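Local coordinates for protein putative carbohydrate-active enzyme (PDB 5WH8) that probably hydrolyses O-glycosidic bonds in cellulose through its family 5 glycoside hydrolase domain, one part of a longer multi-modular cellulase, at residues Y46-I60 with Y89-I102. Residues are numbered along the deposited sequence; the frame is centred on the assembly and turned at random.
Sequences YTEASLTALVKDWNI and YIDNMVDICAKLGI
Leu51 and Val55 of helix 48-56 face Ile96 and Leu100 in the 89-100 part of helix 83-100, the axes of these helical segments running in the same general direction at 38° and coming within 10.2 Å. Leu100 is the residue most covered by the facing segment: its CD1 lies 3.6 Å from Leu51 C and also meets Leu51 CB and Val55 CG2, while CD2 comes up to Thr52 OG1. That hydroxyl donates back to Glu48 O at 2.8 Å, from above the carbonyl plane and on the face opposite Thr52 N, giving that oxygen two bonds. Ile96 uses both branches, CG2 against Leu51 CB and CD1 3.9 Å from Glu48 N in the first turn of the helix. Both helices belong to the outer layer of the (β/α)8 TIM barrel of glycoside hydrolase family 5, and strand 62-68 lies between them in sequence; behind Leu51 is Phe63 of that strand. Beyond Gly101, where a Schellman motif ends the second helix, Ile102 sets both branches against Val55 CG2 and Ile60. With CG1 set between the backbone N and carbonyl carbon (chi1 56°), CD1 meets Ile60 CD1 at 3.7 Å and CG2 presses on Val55 CG2 at 3.6 Å. At the other end Met93, bent at chi2 and chi3, curls so that its CE touches both Tyr46 CB and Leu51 CD2. A water bridges Tyr46 O and Tyr89 OH, 2.6 Å from each, donating to the carbonyl and accepting from the phenol in its ring plane. Tyr46 sends its hydroxyl away to Phe273 O and His37 N, while Thr47 and Ser50 form a capping box.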
loop_
_atom_site.group_PDB
_atom_site.type_symbol
_atom_site.label_atom_id
_atom_site.label_comp_id
_atom_site.label_asym_id
_atom_site.label_seq_id
_atom_site.Cartn_x
_atom_site.Cartn_y
_atom_site.Cartn_z
ATOM N N TYR A 46 -7.513 11.138 -8.836
ATOM C CA TYR A 46 -6.855 11.310 -7.524
ATOM C C TYR A 46 -6.917 12.785 -7.138
ATOM O O TYR A 46 -6.000 13.570 -7.417
ATOM C CB TYR A 46 -5.413 10.762 -7.562
ATOM C CG TYR A 46 -5.403 9.382 -8.187
ATOM C CD1 TYR A 46 -6.237 8.373 -7.694
ATOM C CD2 TYR A 46 -4.662 9.114 -9.337
ATOM C CE1 TYR A 46 -6.291 7.125 -8.310
ATOM C CE2 TYR A 46 -4.708 7.866 -9.950
ATOM C CZ TYR A 46 -5.533 6.886 -9.441
ATOM O OH TYR A 46 -5.599 5.673 -10.086
ATOM N N THR A 47 -8.027 13.138 -6.503
ATOM C CA THR A 47 -8.325 14.523 -6.132
ATOM C C THR A 47 -8.931 14.608 -4.736
ATOM O O THR A 47 -9.275 13.583 -4.118
ATOM C CB THR A 47 -9.329 15.168 -7.107
ATOM O OG1 THR A 47 -10.588 14.501 -6.987
ATOM C CG2 THR A 47 -8.858 15.078 -8.528
ATOM N N GLU A 48 -9.098 15.827 -4.234
ATOM C CA GLU A 48 -9.751 15.956 -2.952
ATOM C C GLU A 48 -11.151 15.365 -3.030
ATOM O O GLU A 48 -11.580 14.653 -2.118
ATOM C CB GLU A 48 -9.797 17.415 -2.493
ATOM C CG GLU A 48 -10.353 17.510 -1.075
ATOM C CD GLU A 48 -10.170 18.866 -0.413
ATOM O OE1 GLU A 48 -9.446 19.723 -0.966
ATOM O OE2 GLU A 48 -10.756 19.058 0.676
ATOM N N ALA A 49 -11.865 15.625 -4.118
ATOM C CA ALA A 49 -13.214 15.096 -4.254
ATOM C C ALA A 49 -13.264 13.572 -4.297
ATOM O O ALA A 49 -14.137 12.963 -3.684
ATOM C CB ALA A 49 -13.881 15.671 -5.494
ATOM N N SER A 50 -12.361 12.938 -5.038
ATOM C CA SER A 50 -12.444 11.493 -5.196
ATOM C C SER A 50 -12.047 10.811 -3.902
ATOM O O SER A 50 -12.690 9.846 -3.479
ATOM C CB SER A 50 -11.576 11.004 -6.365
ATOM O OG SER A 50 -10.184 11.098 -6.102
ATOM N N LEU A 51 -10.994 11.296 -3.249
ATOM C CA LEU A 51 -10.615 10.693 -1.979
ATOM C C LEU A 51 -11.658 10.956 -0.880
ATOM O O LEU A 51 -11.887 10.110 -0.031
ATOM C CB LEU A 51 -9.244 11.196 -1.539
ATOM C CG LEU A 51 -8.023 10.430 -2.067
ATOM C CD1 LEU A 51 -7.950 9.083 -1.427
ATOM C CD2 LEU A 51 -8.028 10.299 -3.565
ATOM N N THR A 52 -12.341 12.100 -0.924
ATOM C CA THR A 52 -13.437 12.347 0.011
ATOM C C THR A 52 -14.546 11.291 -0.172
ATOM O O THR A 52 -15.064 10.764 0.810
ATOM C CB THR A 52 -14.011 13.797 -0.146
ATOM O OG1 THR A 52 -13.040 14.748 0.268
ATOM C CG2 THR A 52 -15.230 13.995 0.727
ATOM N N ALA A 53 -14.877 10.953 -1.420
ATOM C CA ALA A 53 -15.863 9.899 -1.682
ATOM C C ALA A 53 -15.363 8.545 -1.183
ATOM O O ALA A 53 -16.130 7.769 -0.614
ATOM C CB ALA A 53 -16.202 9.821 -3.195
ATOM N N LEU A 54 -14.084 8.240 -1.404
ATOM C CA LEU A 54 -13.546 6.980 -0.911
ATOM C C LEU A 54 -13.695 6.860 0.608
ATOM O O LEU A 54 -14.005 5.786 1.142
ATOM C CB LEU A 54 -12.083 6.829 -1.316
ATOM C CG LEU A 54 -11.875 6.317 -2.749
ATOM C CD1 LEU A 54 -10.437 6.523 -3.150
ATOM C CD2 LEU A 54 -12.245 4.852 -2.825
ATOM N N VAL A 55 -13.431 7.945 1.322
ATOM C CA VAL A 55 -13.506 7.908 2.785
ATOM C C VAL A 55 -14.945 7.897 3.281
ATOM O O VAL A 55 -15.325 7.025 4.081
ATOM C CB VAL A 55 -12.729 9.100 3.379
ATOM C CG1 VAL A 55 -12.874 9.155 4.899
ATOM C CG2 VAL A 55 -11.254 8.996 3.008
ATOM N N LYS A 56 -15.748 8.843 2.804
ATOM C CA LYS A 56 -17.114 8.977 3.306
ATOM C C LYS A 56 -18.088 7.922 2.786
ATOM O O LYS A 56 -19.004 7.528 3.526
ATOM C CB LYS A 56 -17.675 10.365 2.974
ATOM C CG LYS A 56 -16.878 11.528 3.544
ATOM C CD LYS A 56 -16.720 11.505 5.070
ATOM C CE LYS A 56 -18.030 11.764 5.799
ATOM N NZ LYS A 56 -17.828 11.811 7.278
ATOM N N ASP A 57 -17.922 7.489 1.535
ATOM C CA ASP A 57 -18.836 6.535 0.897
ATOM C C ASP A 57 -18.320 5.091 0.819
ATOM O O ASP A 57 -19.100 4.156 0.955
ATOM C CB ASP A 57 -19.179 6.991 -0.533
ATOM C CG ASP A 57 -19.690 8.428 -0.601
ATOM O OD1 ASP A 57 -20.384 8.880 0.340
ATOM O OD2 ASP A 57 -19.414 9.096 -1.613
ATOM N N TRP A 58 -17.030 4.881 0.562
ATOM C CA TRP A 58 -16.514 3.510 0.514
ATOM C C TRP A 58 -15.945 3.066 1.874
ATOM O O TRP A 58 -15.621 1.900 2.027
ATOM C CB TRP A 58 -15.415 3.325 -0.549
ATOM C CG TRP A 58 -15.715 3.614 -2.003
ATOM C CD1 TRP A 58 -16.483 4.624 -2.532
ATOM C CD2 TRP A 58 -15.196 2.883 -3.114
ATOM N NE1 TRP A 58 -16.454 4.560 -3.906
ATOM C CE2 TRP A 58 -15.676 3.495 -4.287
ATOM C CE3 TRP A 58 -14.359 1.767 -3.231
ATOM C CZ2 TRP A 58 -15.350 3.036 -5.554
ATOM C CZ3 TRP A 58 -14.035 1.312 -4.475
ATOM C CH2 TRP A 58 -14.525 1.940 -5.637
ATOM N N ASN A 59 -15.771 3.991 2.820
ATOM C CA ASN A 59 -15.308 3.657 4.170
ATOM C C ASN A 59 -13.866 3.128 4.207
ATOM O O ASN A 59 -13.538 2.272 5.032
ATOM C CB ASN A 59 -16.251 2.634 4.818
ATOM C CG ASN A 59 -17.705 3.046 4.717
ATOM O OD1 ASN A 59 -18.515 2.395 4.048
ATOM N ND2 ASN A 59 -18.041 4.146 5.369
ATOM N N ILE A 60 -12.985 3.638 3.342
ATOM C CA ILE A 60 -11.605 3.150 3.358
ATOM C C ILE A 60 -10.862 3.663 4.587
ATOM O O ILE A 60 -11.196 4.726 5.126
ATOM C CB ILE A 60 -10.778 3.540 2.092
ATOM C CG1 ILE A 60 -10.504 5.051 1.964
ATOM C CG2 ILE A 60 -11.438 2.974 0.823
ATOM C CD1 ILE A 60 -9.451 5.395 0.912
ATOM N N TYR A 89 3.522 16.936 -5.964
ATOM C CA TYR A 89 2.238 16.295 -6.227
ATOM C C TYR A 89 1.910 15.221 -5.186
ATOM O O TYR A 89 0.770 15.117 -4.707
ATOM C CB TYR A 89 2.271 15.693 -7.630
ATOM C CG TYR A 89 1.087 14.835 -8.004
ATOM C CD1 TYR A 89 -0.076 15.401 -8.492
ATOM C CD2 TYR A 89 1.143 13.448 -7.892
ATOM C CE1 TYR A 89 -1.150 14.629 -8.844
ATOM C CE2 TYR A 89 0.062 12.670 -8.235
ATOM C CZ TYR A 89 -1.074 13.265 -8.716
ATOM O OH TYR A 89 -2.150 12.498 -9.079
ATOM N N ILE A 90 2.907 14.396 -4.876
ATOM C CA ILE A 90 2.766 13.355 -3.867
ATOM C C ILE A 90 2.441 13.986 -2.519
ATOM O O ILE A 90 1.538 13.523 -1.795
ATOM C CB ILE A 90 4.063 12.503 -3.792
ATOM C CG1 ILE A 90 4.229 11.693 -5.089
ATOM C CG2 ILE A 90 4.046 11.564 -2.592
ATOM C CD1 ILE A 90 5.644 11.132 -5.328
ATOM N N ASP A 91 3.171 15.050 -2.176
ATOM C CA ASP A 91 2.939 15.750 -0.917
ATOM C C ASP A 91 1.493 16.248 -0.814
ATOM O O ASP A 91 0.886 16.187 0.261
ATOM C CB ASP A 91 3.849 16.967 -0.764
ATOM C CG ASP A 91 5.322 16.626 -0.531
ATOM O OD1 ASP A 91 5.677 15.495 -0.133
ATOM O OD2 ASP A 91 6.147 17.555 -0.721
ATOM N N ASN A 92 0.962 16.772 -1.920
ATOM C CA ASN A 92 -0.426 17.231 -1.950
ATOM C C ASN A 92 -1.394 16.089 -1.616
ATOM O O ASN A 92 -2.340 16.267 -0.849
ATOM C CB ASN A 92 -0.796 17.825 -3.317
ATOM C CG ASN A 92 -0.108 19.163 -3.604
ATOM O OD1 ASN A 92 0.479 19.794 -2.727
ATOM N ND2 ASN A 92 -0.199 19.596 -4.855
ATOM N N MET A 93 -1.162 14.919 -2.202
ATOM C CA MET A 93 -2.018 13.757 -1.938
ATOM C C MET A 93 -1.898 13.307 -0.477
ATOM O O MET A 93 -2.894 12.941 0.151
ATOM C CB MET A 93 -1.665 12.591 -2.860
ATOM C CG MET A 93 -1.861 12.862 -4.331
ATOM S SD MET A 93 -3.507 13.442 -4.753
ATOM C CE MET A 93 -4.542 12.191 -4.029
ATOM N N VAL A 94 -0.682 13.321 0.066
ATOM C CA VAL A 94 -0.473 12.981 1.483
ATOM C C VAL A 94 -1.265 13.939 2.393
ATOM O O VAL A 94 -1.865 13.521 3.390
ATOM C CB VAL A 94 1.036 12.994 1.837
ATOM C CG1 VAL A 94 1.249 12.799 3.347
ATOM C CG2 VAL A 94 1.768 11.925 1.031
ATOM N N ASP A 95 -1.290 15.220 2.038
ATOM C CA ASP A 95 -2.019 16.208 2.829
ATOM C C ASP A 95 -3.542 16.000 2.741
ATOM O O ASP A 95 -4.258 16.183 3.737
ATOM C CB ASP A 95 -1.665 17.633 2.384
ATOM C CG ASP A 95 -0.226 18.019 2.699
ATOM O OD1 ASP A 95 0.367 17.492 3.669
ATOM O OD2 ASP A 95 0.310 18.886 1.975
ATOM N N ILE A 96 -4.044 15.621 1.565
ATOM C CA ILE A 96 -5.473 15.321 1.420
ATOM C C ILE A 96 -5.823 14.151 2.331
ATOM O O ILE A 96 -6.825 14.212 3.053
ATOM C CB ILE A 96 -5.858 15.010 -0.041
ATOM C CG1 ILE A 96 -5.833 16.305 -0.858
ATOM C CG2 ILE A 96 -7.254 14.385 -0.155
ATOM C CD1 ILE A 96 -5.743 16.063 -2.345
ATOM N N CYS A 97 -4.982 13.114 2.367
ATOM C CA CYS A 97 -5.253 11.993 3.279
ATOM C C CYS A 97 -5.251 12.445 4.735
ATOM O O CYS A 97 -6.067 11.974 5.527
ATOM C CB CYS A 97 -4.231 10.871 3.093
ATOM S SG CYS A 97 -4.414 9.987 1.503
ATOM N N ALA A 98 -4.324 13.332 5.101
ATOM C CA ALA A 98 -4.290 13.864 6.470
ATOM C C ALA A 98 -5.583 14.598 6.817
ATOM O O ALA A 98 -6.124 14.425 7.916
ATOM C CB ALA A 98 -3.106 14.794 6.668
ATOM N N LYS A 99 -6.059 15.431 5.896
ATOM C CA LYS A 99 -7.274 16.216 6.122
ATOM C C LYS A 99 -8.501 15.330 6.316
ATOM O O LYS A 99 -9.438 15.716 7.026
ATOM C CB LYS A 99 -7.510 17.182 4.957
ATOM C CG LYS A 99 -6.566 18.384 4.964
ATOM C CD LYS A 99 -6.787 19.274 3.742
ATOM C CE LYS A 99 -6.117 20.639 3.900
ATOM N NZ LYS A 99 -4.750 20.539 4.486
ATOM N N LEU A 100 -8.486 14.147 5.689
ATOM C CA LEU A 100 -9.569 13.168 5.796
ATOM C C LEU A 100 -9.361 12.149 6.914
ATOM O O LEU A 100 -10.260 11.369 7.189
ATOM C CB LEU A 100 -9.734 12.420 4.459
ATOM C CG LEU A 100 -10.211 13.291 3.293
ATOM C CD1 LEU A 100 -10.033 12.552 1.958
ATOM C CD2 LEU A 100 -11.677 13.704 3.470
ATOM N N GLY A 101 -8.200 12.166 7.565
ATOM C CA GLY A 101 -7.901 11.230 8.637
ATOM C C GLY A 101 -7.777 9.785 8.185
ATOM O O GLY A 101 -8.241 8.886 8.892
ATOM N N ILE A 102 -7.174 9.547 7.021
ATOM C CA ILE A 102 -6.829 8.177 6.621
ATOM C C ILE A 102 -5.334 7.987 6.444
ATOM O O ILE A 102 -4.580 8.945 6.188
ATOM C CB ILE A 102 -7.524 7.729 5.310
ATOM C CG1 ILE A 102 -7.227 8.668 4.140
ATOM C CG2 ILE A 102 -9.054 7.587 5.554
ATOM C CD1 ILE A 102 -7.607 8.047 2.786
HETATM O O HOH W 1 -4.289 13.878 -9.346
#